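Local coordinates for alginate biosynthesis protein AlgX (Pseudomonas aeruginosa, PDB 4KNC), which takes part in O-acetylating the exopolysaccharide alginate in the periplasm and protects the polymer from degradation on its way through, at residues 52-57 with 86-91; 80-85 with 127-132; 93-98 with 134-139; 177-182 with 260-265. All coordinates share one frame; numbering follows the deposited sequence.

Interaction 1: 52-57 with 86-91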
loop_
_atom_site.group_PDB
_atom_site.type_symbol
_atom_site.label_atom_id
_atom_site.label_comp_id
_atom_site.label_asym_id
_atom_site.label_seq_id
_atom_site.Cartn_x
_atom_site.Cartn_y
_atom_site.Cartn_z
ATOM N N ASP A 52 12.512 12.548 -5.061
ATOM C CA ASP A 52 13.302 12.704 -3.839
ATOM C C ASP A 52 13.396 14.142 -3.397
ATOM O O ASP A 52 13.512 14.424 -2.200
ATOM C CB ASP A 52 14.721 12.164 -4.022
ATOM C CG ASP A 52 14.745 10.704 -4.395
ATOM O OD1 ASP A 52 13.767 9.968 -4.104
ATOM O OD2 ASP A 52 15.766 10.293 -4.963
ATOM N N LEU A 53 13.361 15.048 -4.366
ATOM C CA LEU A 53 13.580 16.465 -4.082
ATOM C C LEU A 53 12.298 17.255 -4.243
ATOM O O LEU A 53 12.323 18.474 -4.450
ATOM C CB LEU A 53 14.663 17.038 -4.998
ATOM C CG LEU A 53 16.037 16.374 -4.872
ATOM C CD1 LEU A 53 17.056 17.020 -5.801
ATOM C CD2 LEU A 53 16.513 16.432 -3.420
ATOM N N ARG A 54 11.172 16.559 -4.144
ATOM C CA ARG A 54 9.886 17.210 -4.323
ATOM C C ARG A 54 9.574 18.058 -3.102
ATOM O O ARG A 54 10.103 17.803 -2.011
ATOM C CB ARG A 54 8.788 16.172 -4.539
ATOM C CG ARG A 54 8.434 15.349 -3.298
ATOM C CD ARG A 54 7.010 14.839 -3.427
ATOM N NE ARG A 54 6.916 13.623 -4.215
ATOM C CZ ARG A 54 5.921 13.326 -5.045
ATOM N NH1 ARG A 54 4.905 14.160 -5.234
ATOM N NH2 ARG A 54 5.956 12.176 -5.693
ATOM N N THR A 55 8.722 19.065 -3.296
ATOM C CA THR A 55 8.221 19.894 -2.197
ATOM C C THR A 55 6.722 19.760 -2.020
ATOM O O THR A 55 6.155 20.334 -1.100
ATOM C CB THR A 55 8.513 21.390 -2.419
ATOM O OG1 THR A 55 7.944 21.800 -3.670
ATOM C CG2 THR A 55 10.021 21.653 -2.433
ATOM N N ASP A 56 6.067 19.010 -2.900
ATOM C CA ASP A 56 4.609 18.870 -2.836
ATOM C C ASP A 56 4.221 17.545 -2.191
ATOM O O ASP A 56 4.754 16.512 -2.560
ATOM C CB ASP A 56 4.016 18.959 -4.244
ATOM C CG ASP A 56 4.506 17.843 -5.148
ATOM O OD1 ASP A 56 5.713 17.832 -5.481
ATOM O OD2 ASP A 56 3.693 16.961 -5.501
ATOM N N PHE A 57 3.296 17.571 -1.227
ATOM C CA PHE A 57 2.879 16.357 -0.522
ATOM C C PHE A 57 1.364 16.348 -0.309
ATOM O O PHE A 57 0.726 17.386 -0.389
ATOM C CB PHE A 57 3.603 16.239 0.829
ATOM C CG PHE A 57 5.085 16.048 0.697
ATOM C CD1 PHE A 57 5.608 14.798 0.442
ATOM C CD2 PHE A 57 5.952 17.123 0.809
ATOM C CE1 PHE A 57 6.981 14.610 0.290
ATOM C CE2 PHE A 57 7.325 16.947 0.667
ATOM C CZ PHE A 57 7.841 15.683 0.411
ATOM N N GLN A 86 6.267 7.153 4.495
ATOM C CA GLN A 86 7.731 7.123 4.393
ATOM C C GLN A 86 8.261 8.450 3.831
ATOM O O GLN A 86 7.822 8.917 2.787
ATOM C CB GLN A 86 8.184 5.945 3.521
ATOM C CG GLN A 86 9.659 5.557 3.726
ATOM C CD GLN A 86 10.162 4.565 2.669
ATOM O OE1 GLN A 86 9.687 4.560 1.528
ATOM N NE2 GLN A 86 11.122 3.723 3.051
ATOM N N PRO A 87 9.180 9.088 4.555
ATOM C CA PRO A 87 9.666 10.401 4.109
ATOM C C PRO A 87 10.631 10.309 2.915
ATOM O O PRO A 87 11.168 9.244 2.621
ATOM C CB PRO A 87 10.377 10.949 5.348
ATOM C CG PRO A 87 10.798 9.707 6.121
ATOM C CD PRO A 87 9.684 8.715 5.892
ATOM N N THR A 88 10.851 11.420 2.231
ATOM C CA THR A 88 11.668 11.371 1.015
ATOM C C THR A 88 13.160 11.238 1.315
ATOM O O THR A 88 13.625 11.518 2.426
ATOM C CB THR A 88 11.394 12.572 0.089
ATOM O OG1 THR A 88 11.590 13.800 0.807
ATOM C CG2 THR A 88 9.948 12.519 -0.443
ATOM N N ARG A 89 13.905 10.780 0.323
ATOM C CA ARG A 89 15.347 10.676 0.436
ATOM C C ARG A 89 15.926 12.072 0.585
ATOM O O ARG A 89 16.944 12.263 1.235
ATOM C CB ARG A 89 15.929 9.961 -0.798
ATOM C CG ARG A 89 15.367 8.544 -0.977
ATOM C CD ARG A 89 15.832 7.869 -2.278
ATOM N NE ARG A 89 17.229 7.429 -2.230
ATOM C CZ ARG A 89 18.248 8.100 -2.766
ATOM N NH1 ARG A 89 18.033 9.259 -3.390
ATOM N NH2 ARG A 89 19.481 7.607 -2.683
ATOM N N GLY A 90 15.269 13.054 -0.020
ATOM C CA GLY A 90 15.732 14.426 0.081
ATOM C C GLY A 90 15.574 14.970 1.501
ATOM O O GLY A 90 16.486 15.625 2.018
ATOM N N LEU A 91 14.433 14.691 2.140
ATOM C CA LEU A 91 14.208 15.176 3.502
ATOM C C LEU A 91 15.159 14.525 4.484
ATOM O O LEU A 91 15.634 15.172 5.410
ATOM C CB LEU A 91 12.765 14.946 3.955
ATOM C CG LEU A 91 11.732 15.873 3.315
ATOM C CD1 LEU A 91 10.333 15.294 3.487
ATOM C CD2 LEU A 91 11.814 17.280 3.901
HETATM O O HOH W 1 12.058 9.898 -1.907
HETATM O O HOH W 2 11.729 15.950 -0.673
#
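Asp52 and Arg89 run alongside each other in the same direction, their charged ends joined in a salt bridge of 2.9 Å between Asp52 OD2 and Arg89 NH1. The nitrogen reaches OD2 from above the carboxylate, 60° out of its plane, and the two flat groups are turned 44° apart. The methylenes of Arg89 run along the same carboxylate, and a bend at chi3 (74°) turns the guanidinium back onto OD2. Water 1 ties the other oxygen, Asp52 OD1, to the backbone N of Arg89. Asp52 also offers its carbonyl: O receives a weak bond from Gly90 N at 3.1 Å and lies 3.2 Å from Gly90 CA, an approach for which glycine, with no side chain, leaves room. Thr88 suits the N-cap because its OG1 accepts from Leu91 N (3.3 Å) and donates to water 2, which in turn donates to the carbonyls of Asp52 and Arg54. Its methyl, CG2, meets the edge of the Phe57 ring, 3.7 Å from Phe57 CE1, while Leu91 CD1 approaches the same ring obliquely. Further out, Arg48 pairs with Asp52 OD1, and Arg89 is held by the carbonyls of Leu46 and Phe145 and by a cation-pi contact with Phe47. This buried ion pair and N-capped helix start lie beside the inferred catalytic site of the SGNH hydrolase-like domain, with the Arg89 side chain about 6 Å from that of Asp148.

Interaction 2: 80-85 with 127-132; sequences ELVVVY and WTPDFS
The indole of Trp127 meets strand 80-85 with its edge: Glu80 OE1 and Leu81 O both lie near the ring plane. Trp127 NE1 donates to Glu80 OE1 over 3.0 Å, the acceptor in the indole plane but the donor 39° above the carboxylate, whose plane is turned 64° from the ring. A bend in the glutamate at chi2 (-81°) folds its carboxylate toward the indole. Tryptophan fits here because the indole's single N-H goes to the acid, while CB packs on Val82 CG2. At the edge of the Phe131 ring sits Tyr85 O, 3.8 Å from Phe131 CD2, while Val84 CG1 comes in obliquely.

The backbones pair at the level of the indole, around Val82 and Trp127. Trp127 N donates to Leu81 O and Val83 N to Trp127 O, each over 3.0 Å. Pro129, which has no N-H to donate, ends this direct pairing; its CD lies 3.3 Å from Val83 O and also packs on Val82 CG1. Water 3 continues the link, donating to the carbonyls of Val83 and Pro129 and accepting from Tyr85 N.

The valines suit a buried strand with helix 153-169 packed against Val84. Strand 80-85 is outermost in the parallel sheet, and the 127-132 loop borders that edge through a single parallel bridge, within the alpha/beta core of the SGNH hydrolase-like domain.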
loop_
_atom_site.group_PDB
_atom_site.type_symbol
_atom_site.label_atom_id
_atom_site.label_comp_id
_atom_site.label_asym_id
_atom_site.label_seq_id
_atom_site.Cartn_x
_atom_site.Cartn_y
_atom_site.Cartn_z
ATOM N N GLU A 80 -8.012 0.177 14.684
ATOM C CA GLU A 80 -7.364 1.485 14.668
ATOM C C GLU A 80 -6.369 1.500 13.516
ATOM O O GLU A 80 -5.674 0.509 13.287
ATOM C CB GLU A 80 -6.614 1.730 15.982
ATOM C CG GLU A 80 -7.480 1.765 17.225
ATOM C CD GLU A 80 -8.164 3.105 17.419
ATOM O OE1 GLU A 80 -7.694 4.117 16.854
ATOM O OE2 GLU A 80 -9.178 3.149 18.130
ATOM N N LEU A 81 -6.277 2.621 12.808
ATOM C CA LEU A 81 -5.373 2.719 11.669
ATOM C C LEU A 81 -4.131 3.576 11.962
ATOM O O LEU A 81 -4.239 4.703 12.444
ATOM C CB LEU A 81 -6.119 3.258 10.437
ATOM C CG LEU A 81 -5.317 3.336 9.127
ATOM C CD1 LEU A 81 -4.868 1.953 8.692
ATOM C CD2 LEU A 81 -6.141 3.993 8.034
ATOM N N VAL A 82 -2.957 3.021 11.673
ATOM C CA VAL A 82 -1.707 3.758 11.742
ATOM C C VAL A 82 -1.129 3.860 10.331
ATOM O O VAL A 82 -0.978 2.840 9.654
ATOM C CB VAL A 82 -0.690 3.029 12.650
ATOM C CG1 VAL A 82 0.685 3.686 12.571
ATOM C CG2 VAL A 82 -1.187 2.992 14.091
ATOM N N VAL A 83 -0.823 5.074 9.874
ATOM C CA VAL A 83 -0.182 5.228 8.565
ATOM C C VAL A 83 1.303 5.585 8.707
ATOM O O VAL A 83 1.680 6.523 9.421
ATOM C CB VAL A 83 -0.926 6.233 7.608
ATOM C CG1 VAL A 83 -0.005 6.725 6.506
ATOM C CG2 VAL A 83 -2.169 5.593 6.980
ATOM N N VAL A 84 2.146 4.796 8.052
ATOM C CA VAL A 84 3.561 5.095 7.969
ATOM C C VAL A 84 3.825 5.749 6.620
ATOM O O VAL A 84 3.843 5.082 5.583
ATOM C CB VAL A 84 4.399 3.839 8.144
ATOM C CG1 VAL A 84 5.861 4.119 7.749
ATOM C CG2 VAL A 84 4.297 3.354 9.611
ATOM N N TYR A 85 3.989 7.065 6.641
ATOM C CA TYR A 85 4.150 7.866 5.439
ATOM C C TYR A 85 5.645 8.065 5.240
ATOM O O TYR A 85 6.232 9.004 5.783
ATOM C CB TYR A 85 3.462 9.213 5.658
ATOM C CG TYR A 85 3.170 10.068 4.428
ATOM C CD1 TYR A 85 2.503 9.545 3.313
ATOM C CD2 TYR A 85 3.510 11.420 4.411
ATOM C CE1 TYR A 85 2.202 10.351 2.209
ATOM C CE2 TYR A 85 3.216 12.230 3.313
ATOM C CZ TYR A 85 2.571 11.689 2.221
ATOM O OH TYR A 85 2.294 12.499 1.153
ATOM N N TRP A 127 -3.749 7.530 13.196
ATOM C CA TRP A 127 -2.549 7.640 14.004
ATOM C C TRP A 127 -1.358 7.694 13.071
ATOM O O TRP A 127 -1.177 6.792 12.252
ATOM C CB TRP A 127 -2.431 6.435 14.940
ATOM C CG TRP A 127 -3.501 6.415 16.008
ATOM C CD1 TRP A 127 -4.703 5.764 15.954
ATOM C CD2 TRP A 127 -3.469 7.093 17.274
ATOM N NE1 TRP A 127 -5.413 5.986 17.109
ATOM C CE2 TRP A 127 -4.687 6.805 17.932
ATOM C CE3 TRP A 127 -2.538 7.918 17.909
ATOM C CZ2 TRP A 127 -4.992 7.302 19.201
ATOM C CZ3 TRP A 127 -2.846 8.419 19.178
ATOM C CH2 TRP A 127 -4.063 8.104 19.806
ATOM N N THR A 128 -0.542 8.738 13.192
ATOM C CA THR A 128 0.504 8.957 12.202
ATOM C C THR A 128 1.854 9.340 12.788
ATOM O O THR A 128 2.053 10.483 13.179
ATOM C CB THR A 128 0.088 10.048 11.230
ATOM O OG1 THR A 128 -1.281 9.842 10.864
ATOM C CG2 THR A 128 0.986 10.006 9.998
ATOM N N PRO A 129 2.793 8.383 12.835
ATOM C CA PRO A 129 4.115 8.705 13.379
ATOM C C PRO A 129 4.763 9.868 12.637
ATOM O O PRO A 129 4.622 10.020 11.405
ATOM C CB PRO A 129 4.903 7.412 13.154
ATOM C CG PRO A 129 3.860 6.348 13.183
ATOM C CD PRO A 129 2.656 6.947 12.528
ATOM N N ASP A 130 5.457 10.700 13.399
ATOM C CA ASP A 130 6.142 11.865 12.851
ATOM C C ASP A 130 7.624 11.557 12.731
ATOM O O ASP A 130 8.314 11.422 13.742
ATOM C CB ASP A 130 5.925 13.047 13.802
ATOM C CG ASP A 130 6.591 14.320 13.325
ATOM O OD1 ASP A 130 7.325 14.288 12.320
ATOM O OD2 ASP A 130 6.376 15.362 13.974
ATOM N N PHE A 131 8.120 11.465 11.498
ATOM C CA PHE A 131 9.512 11.098 11.248
ATOM C C PHE A 131 10.428 12.312 11.146
ATOM O O PHE A 131 11.629 12.158 10.931
ATOM C CB PHE A 131 9.644 10.232 9.966
ATOM C CG PHE A 131 8.880 8.933 10.042
ATOM C CD1 PHE A 131 9.213 7.974 10.995
ATOM C CD2 PHE A 131 7.810 8.683 9.187
ATOM C CE1 PHE A 131 8.505 6.771 11.086
ATOM C CE2 PHE A 131 7.096 7.492 9.279
ATOM C CZ PHE A 131 7.451 6.530 10.223
ATOM N N SER A 132 9.876 13.512 11.318
ATOM C CA SER A 132 10.695 14.714 11.172
ATOM C C SER A 132 11.960 14.779 12.059
ATOM O O SER A 132 12.956 15.365 11.641
ATOM C CB SER A 132 9.858 16.000 11.275
ATOM O OG SER A 132 9.193 16.088 12.520
HETATM O O HOH W 3 3.698 8.252 9.317
#

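Interaction 3: 93-98 with 134-139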
loop_
_atom_site.group_PDB
_atom_site.type_symbol
_atom_site.label_atom_id
_atom_site.label_comp_id
_atom_site.label_asym_id
_atom_site.label_seq_id
_atom_site.Cartn_x
_atom_site.Cartn_y
_atom_site.Cartn_z
ATOM N N ASN A 93 18.138 12.511 3.772
ATOM C CA ASN A 93 19.540 12.527 3.389
ATOM C C ASN A 93 19.929 13.769 2.593
ATOM O O ASN A 93 20.827 13.716 1.747
ATOM C CB ASN A 93 19.896 11.251 2.631
ATOM C CG ASN A 93 20.003 10.043 3.550
ATOM O OD1 ASN A 93 19.237 9.076 3.426
ATOM N ND2 ASN A 93 20.968 10.087 4.477
ATOM N N ARG A 94 19.233 14.875 2.865
ATOM C CA ARG A 94 19.644 16.199 2.393
ATOM C C ARG A 94 21.168 16.398 2.320
ATOM O O ARG A 94 21.687 16.832 1.295
ATOM C CB ARG A 94 19.042 17.287 3.287
ATOM C CG ARG A 94 19.339 18.704 2.814
ATOM C CD ARG A 94 18.962 19.741 3.858
ATOM N NE ARG A 94 18.938 21.081 3.283
ATOM C CZ ARG A 94 18.762 22.191 3.989
ATOM N NH1 ARG A 94 18.601 22.117 5.301
ATOM N NH2 ARG A 94 18.748 23.371 3.384
ATOM N N GLU A 95 21.881 16.069 3.396
ATOM C CA GLU A 95 23.313 16.389 3.485
ATOM C C GLU A 95 24.205 15.661 2.478
ATOM O O GLU A 95 25.363 16.032 2.300
ATOM C CB GLU A 95 23.854 16.198 4.912
ATOM C CG GLU A 95 23.246 17.164 5.956
ATOM C CD GLU A 95 23.270 18.637 5.522
ATOM O OE1 GLU A 95 24.276 19.086 4.945
ATOM O OE2 GLU A 95 22.279 19.361 5.760
ATOM N N LYS A 96 23.676 14.634 1.819
ATOM C CA LYS A 96 24.452 13.919 0.802
ATOM C C LYS A 96 24.443 14.651 -0.545
ATOM O O LYS A 96 25.175 14.288 -1.470
ATOM C CB LYS A 96 23.928 12.493 0.642
ATOM C CG LYS A 96 23.892 11.699 1.954
ATOM C CD LYS A 96 25.288 11.385 2.461
ATOM C CE LYS A 96 25.232 10.414 3.636
ATOM N NZ LYS A 96 26.588 10.044 4.129
ATOM N N LEU A 97 23.611 15.683 -0.649
ATOM C CA LEU A 97 23.530 16.506 -1.855
ATOM C C LEU A 97 24.816 17.289 -2.125
ATOM O O LEU A 97 25.576 17.591 -1.207
ATOM C CB LEU A 97 22.357 17.485 -1.735
ATOM C CG LEU A 97 20.997 16.782 -1.770
ATOM C CD1 LEU A 97 19.888 17.760 -1.537
ATOM C CD2 LEU A 97 20.814 16.054 -3.114
ATOM N N SER A 98 25.049 17.619 -3.392
ATOM C CA SER A 98 26.114 18.543 -3.748
ATOM C C SER A 98 25.709 19.932 -3.262
ATOM O O SER A 98 24.516 20.199 -3.030
ATOM C CB SER A 98 26.328 18.542 -5.265
ATOM O OG SER A 98 25.393 19.394 -5.891
ATOM N N LEU A 134 14.027 12.628 12.190
ATOM C CA LEU A 134 15.046 11.922 11.415
ATOM C C LEU A 134 15.538 12.713 10.209
ATOM O O LEU A 134 16.445 12.268 9.505
ATOM C CB LEU A 134 14.526 10.558 10.947
ATOM C CG LEU A 134 13.941 9.687 12.049
ATOM C CD1 LEU A 134 13.520 8.333 11.473
ATOM C CD2 LEU A 134 14.965 9.536 13.187
ATOM N N PHE A 135 14.935 13.871 9.959
ATOM C CA PHE A 135 15.257 14.649 8.761
ATOM C C PHE A 135 16.640 15.281 8.846
ATOM O O PHE A 135 17.157 15.532 9.939
ATOM C CB PHE A 135 14.243 15.768 8.532
ATOM C CG PHE A 135 12.871 15.294 8.146
ATOM C CD1 PHE A 135 12.566 13.942 8.089
ATOM C CD2 PHE A 135 11.878 16.215 7.850
ATOM C CE1 PHE A 135 11.292 13.518 7.742
ATOM C CE2 PHE A 135 10.612 15.802 7.501
ATOM C CZ PHE A 135 10.312 14.453 7.445
ATOM N N ASP A 136 17.218 15.556 7.683
ATOM C CA ASP A 136 18.526 16.191 7.589
ATOM C C ASP A 136 19.536 15.481 8.487
ATOM O O ASP A 136 20.313 16.120 9.183
ATOM C CB ASP A 136 18.420 17.669 7.987
ATOM C CG ASP A 136 19.468 18.518 7.313
ATOM O OD1 ASP A 136 20.347 17.925 6.658
ATOM O OD2 ASP A 136 19.412 19.762 7.421
ATOM N N GLU A 137 19.495 14.157 8.488
ATOM C CA GLU A 137 20.239 13.371 9.465
ATOM C C GLU A 137 21.742 13.505 9.274
ATOM O O GLU A 137 22.222 13.787 8.170
ATOM C CB GLU A 137 19.871 11.890 9.329
ATOM C CG GLU A 137 20.527 11.242 8.095
ATOM C CD GLU A 137 20.291 9.743 7.998
ATOM O OE1 GLU A 137 19.443 9.195 8.748
ATOM O OE2 GLU A 137 20.963 9.111 7.163
ATOM N N LYS A 138 22.481 13.291 10.359
ATOM C CA LYS A 138 23.903 12.967 10.266
ATOM C C LYS A 138 24.156 11.676 11.033
ATOM O O LYS A 138 24.197 11.661 12.265
ATOM C CB LYS A 138 24.776 14.107 10.785
ATOM C CG LYS A 138 24.719 15.351 9.910
ATOM N N GLU A 139 24.290 10.588 10.287
ATOM C CA GLU A 139 24.382 9.252 10.852
ATOM C C GLU A 139 25.478 8.526 10.122
ATOM O O GLU A 139 25.713 8.794 8.953
ATOM C CB GLU A 139 23.081 8.492 10.606
ATOM C CG GLU A 139 21.892 9.045 11.364
ATOM C CD GLU A 139 21.955 8.736 12.848
ATOM O OE1 GLU A 139 22.673 7.789 13.234
ATOM O OE2 GLU A 139 21.274 9.440 13.621
HETATM O O HOH W 4 21.174 14.373 5.678
#
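Arg94 sends CG opposite its backbone nitrogen (chi1 -176°) and stays extended as far as NE, which carries its guanidinium along Asp136. Glu95 instead folds at chi2 (-50°), bringing its carboxylate alongside that of the same aspartate. Arg94 NH1 donates to Asp136 OD2 at 3.3 Å, a long salt bridge that meets the carboxylate 45° above its plane. Asp136 OD1 is only 2.6 Å from Glu95 OE2, and the two carboxylates are nearly coplanar; at so short a separation one of the acids probably holds a proton. Arg94 and Lys102, which forms a salt bridge with Glu95 OE1, would temper the negative charge gathered here.

Asn93 and Glu137 form the second polar pair. Asn93 ND2 donates to Glu137 OE2 over 2.9 Å, with amide and carboxylate planes almost perpendicular. An asparagine is apt because its two ends differ: ND2 serves the acid while OD1 accepts from Tyr144 N. Glu137 is gripped on both oxygens, OE2 also receiving Tyr143 N and OE1 pairing with Arg158. Water 4 joins the main chains, accepting from Glu95 N and donating to Glu137 O.

This surface contact ties the turn between helices 89-93 and 99-104 to the long loop between helices 107-123 and 153-169. Backbone bonds from Asp136 to Leu91 and from Glu137 to Val92 fix that loop against helix 89-93, and Tyr107 of helix 107-123 packs on both Arg94 and Asp136.

Interaction 4: 177-182 with 260-265; sequences PKKQFE and GADILN
Lys179 N donates to Gly260 O over 2.8 Å, where the lead into strand 180-191 passes the turn between helix 251-259 and strand 263-265. That turn belongs to a helix-to-strand connection of the alpha/beta SGNH hydrolase-like domain, strand 263-265 being an outermost strand of its parallel sheet.

The close packing centres on Gly260, the first residue to leave the helix. Its positive phi (82°) suits glycine, since a CB would be jammed against the preceding carbonyl. The same Gly260 O also takes a CA-H...O contact from Lys178 CA at 3.4 Å. The Phe181 ring meets this turn with its edge: Gly260 C and Asp262 OD1 lie near the ring plane, with OD1 3.2 Å from CZ. An aromatic edge, slightly positive at its hydrogens, is a fitting neighbour for a carboxylate oxygen, and the side chain also touches Glu256 of helix 251-259 and Thr217 of strand 210-220.

The Lys179 side is held more loosely. Lys179 bends at chi3 (76°) and lays CD and CE along the Asp262 carboxylate, yet its salt bridge is weak, NZ standing 3.3 Å from OD2. The aliphatic part of lysine packs along the carboxylate even where its ammonium bonds weakly. The Lys178 ammonium is held by the carbonyls of Ile176 and Phe173. Between the two main chains, water 5 accepts from Asp262 N and donates to Pro177 O, both at 2.8 Å.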
loop_
_atom_site.group_PDB
_atom_site.type_symbol
_atom_site.label_atom_id
_atom_site.label_comp_id
_atom_site.label_asym_id
_atom_site.label_seq_id
_atom_site.Cartn_x
_atom_site.Cartn_y
_atom_site.Cartn_z
ATOM N N PRO A 177 -1.083 -8.850 23.716
ATOM C CA PRO A 177 -0.065 -9.739 24.296
ATOM C C PRO A 177 1.326 -9.142 24.142
ATOM O O PRO A 177 1.654 -8.653 23.062
ATOM C CB PRO A 177 -0.145 -10.998 23.426
ATOM C CG PRO A 177 -1.452 -10.967 22.777
ATOM C CD PRO A 177 -1.898 -9.530 22.694
ATOM N N LYS A 178 2.122 -9.187 25.203
ATOM C CA LYS A 178 3.470 -8.637 25.172
ATOM C C LYS A 178 4.502 -9.762 25.198
ATOM O O LYS A 178 4.305 -10.781 25.862
ATOM C CB LYS A 178 3.682 -7.689 26.355
ATOM C CG LYS A 178 2.673 -6.555 26.420
ATOM C CD LYS A 178 2.518 -5.881 25.060
ATOM C CE LYS A 178 1.681 -4.615 25.153
ATOM N NZ LYS A 178 0.243 -4.914 25.279
ATOM N N LYS A 179 5.590 -9.580 24.455
ATOM C CA LYS A 179 6.695 -10.541 24.421
ATOM C C LYS A 179 7.999 -9.764 24.358
ATOM O O LYS A 179 7.999 -8.563 24.109
ATOM C CB LYS A 179 6.603 -11.442 23.183
ATOM C CG LYS A 179 5.223 -12.010 22.899
ATOM C CD LYS A 179 5.076 -12.450 21.450
ATOM C CE LYS A 179 5.784 -13.761 21.178
ATOM N NZ LYS A 179 4.797 -14.837 20.889
ATOM N N GLN A 180 9.116 -10.446 24.574
ATOM C CA GLN A 180 10.409 -9.810 24.387
ATOM C C GLN A 180 10.996 -10.258 23.066
ATOM O O GLN A 180 11.068 -11.458 22.783
ATOM C CB GLN A 180 11.372 -10.203 25.492
ATOM C CG GLN A 180 10.796 -10.118 26.887
ATOM C CD GLN A 180 11.593 -10.945 27.875
ATOM O OE1 GLN A 180 12.797 -11.150 27.702
ATOM N NE2 GLN A 180 10.922 -11.442 28.907
ATOM N N PHE A 181 11.428 -9.300 22.258
ATOM C CA PHE A 181 12.125 -9.649 21.026
ATOM C C PHE A 181 13.550 -9.131 21.039
ATOM O O PHE A 181 13.845 -8.098 21.645
ATOM C CB PHE A 181 11.403 -9.081 19.816
ATOM C CG PHE A 181 10.000 -9.569 19.664
ATOM C CD1 PHE A 181 8.953 -8.900 20.277
ATOM C CD2 PHE A 181 9.724 -10.686 18.891
ATOM C CE1 PHE A 181 7.640 -9.343 20.127
ATOM C CE2 PHE A 181 8.424 -11.133 18.735
ATOM C CZ PHE A 181 7.381 -10.459 19.357
ATOM N N GLU A 182 14.428 -9.860 20.364
ATOM C CA GLU A 182 15.793 -9.409 20.152
ATOM C C GLU A 182 16.163 -9.478 18.675
ATOM O O GLU A 182 15.858 -10.466 17.982
ATOM C CB GLU A 182 16.769 -10.250 20.969
ATOM C CG GLU A 182 16.636 -10.053 22.461
ATOM C CD GLU A 182 17.561 -10.967 23.236
ATOM O OE1 GLU A 182 18.331 -11.709 22.582
ATOM O OE2 GLU A 182 17.517 -10.943 24.488
ATOM N N GLY A 260 7.271 -4.627 21.581
ATOM C CA GLY A 260 6.975 -5.763 22.439
ATOM C C GLY A 260 5.781 -6.586 21.961
ATOM O O GLY A 260 5.364 -7.522 22.628
ATOM N N ALA A 261 5.229 -6.246 20.802
ATOM C CA ALA A 261 4.066 -6.962 20.271
ATOM C C ALA A 261 4.393 -7.698 18.982
ATOM O O ALA A 261 5.230 -7.229 18.204
ATOM C CB ALA A 261 2.933 -5.990 20.018
ATOM N N ASP A 262 3.721 -8.831 18.753
ATOM C CA ASP A 262 3.766 -9.528 17.458
ATOM C C ASP A 262 3.221 -8.663 16.316
ATOM O O ASP A 262 2.202 -7.989 16.456
ATOM C CB ASP A 262 2.978 -10.844 17.505
ATOM C CG ASP A 262 3.805 -12.009 18.039
ATOM O OD1 ASP A 262 5.031 -12.011 17.825
ATOM O OD2 ASP A 262 3.236 -12.922 18.669
ATOM N N ILE A 263 3.907 -8.684 15.183
ATOM C CA ILE A 263 3.452 -7.935 14.019
ATOM C C ILE A 263 3.221 -8.900 12.871
ATOM O O ILE A 263 4.171 -9.470 12.335
ATOM C CB ILE A 263 4.493 -6.880 13.592
ATOM C CG1 ILE A 263 4.833 -5.942 14.759
ATOM C CG2 ILE A 263 4.004 -6.105 12.389
ATOM C CD1 ILE A 263 3.811 -4.863 15.025
ATOM N N LEU A 264 1.961 -9.105 12.500
ATOM C CA LEU A 264 1.643 -9.917 11.324
ATOM C C LEU A 264 2.001 -9.170 10.060
ATOM O O LEU A 264 1.316 -8.217 9.701
ATOM C CB LEU A 264 0.153 -10.237 11.288
ATOM C CG LEU A 264 -0.397 -10.929 12.531
ATOM C CD1 LEU A 264 -1.914 -10.974 12.465
ATOM C CD2 LEU A 264 0.180 -12.329 12.656
ATOM N N ASN A 265 3.055 -9.613 9.374
ATOM C CA ASN A 265 3.520 -8.947 8.162
ATOM C C ASN A 265 2.808 -9.437 6.893
ATOM O O ASN A 265 3.004 -10.572 6.475
ATOM C CB ASN A 265 5.029 -9.147 8.017
ATOM C CG ASN A 265 5.638 -8.285 6.926
ATOM O OD1 ASN A 265 4.940 -7.773 6.057
ATOM N ND2 ASN A 265 6.956 -8.127 6.966
HETATM O O HOH W 5 1.597 -9.609 20.454
#

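All four contacts belong to the SGNH hydrolase-like domain. Interactions 1 and 2 alternate along the chain and touch where Pro87 packs on Phe131, as strand 80-85 runs on toward helix 89-93. Interaction 3, its centre 12 Å from that of interaction 1, joins it through Leu91 O and Asp136 N, a probable hydrogen bond. The loop after helix 107-123 thus serves two contacts in turn, at the sheet edge (127-132) and at the surface beside helix 89-93 (134-139). Interaction 4 comes last and stands apart, 19 Å from interaction 2 between centres; these two reach opposite outermost strands of one parallel sheet. Interaction 1 lies nearest the inferred catalytic residues.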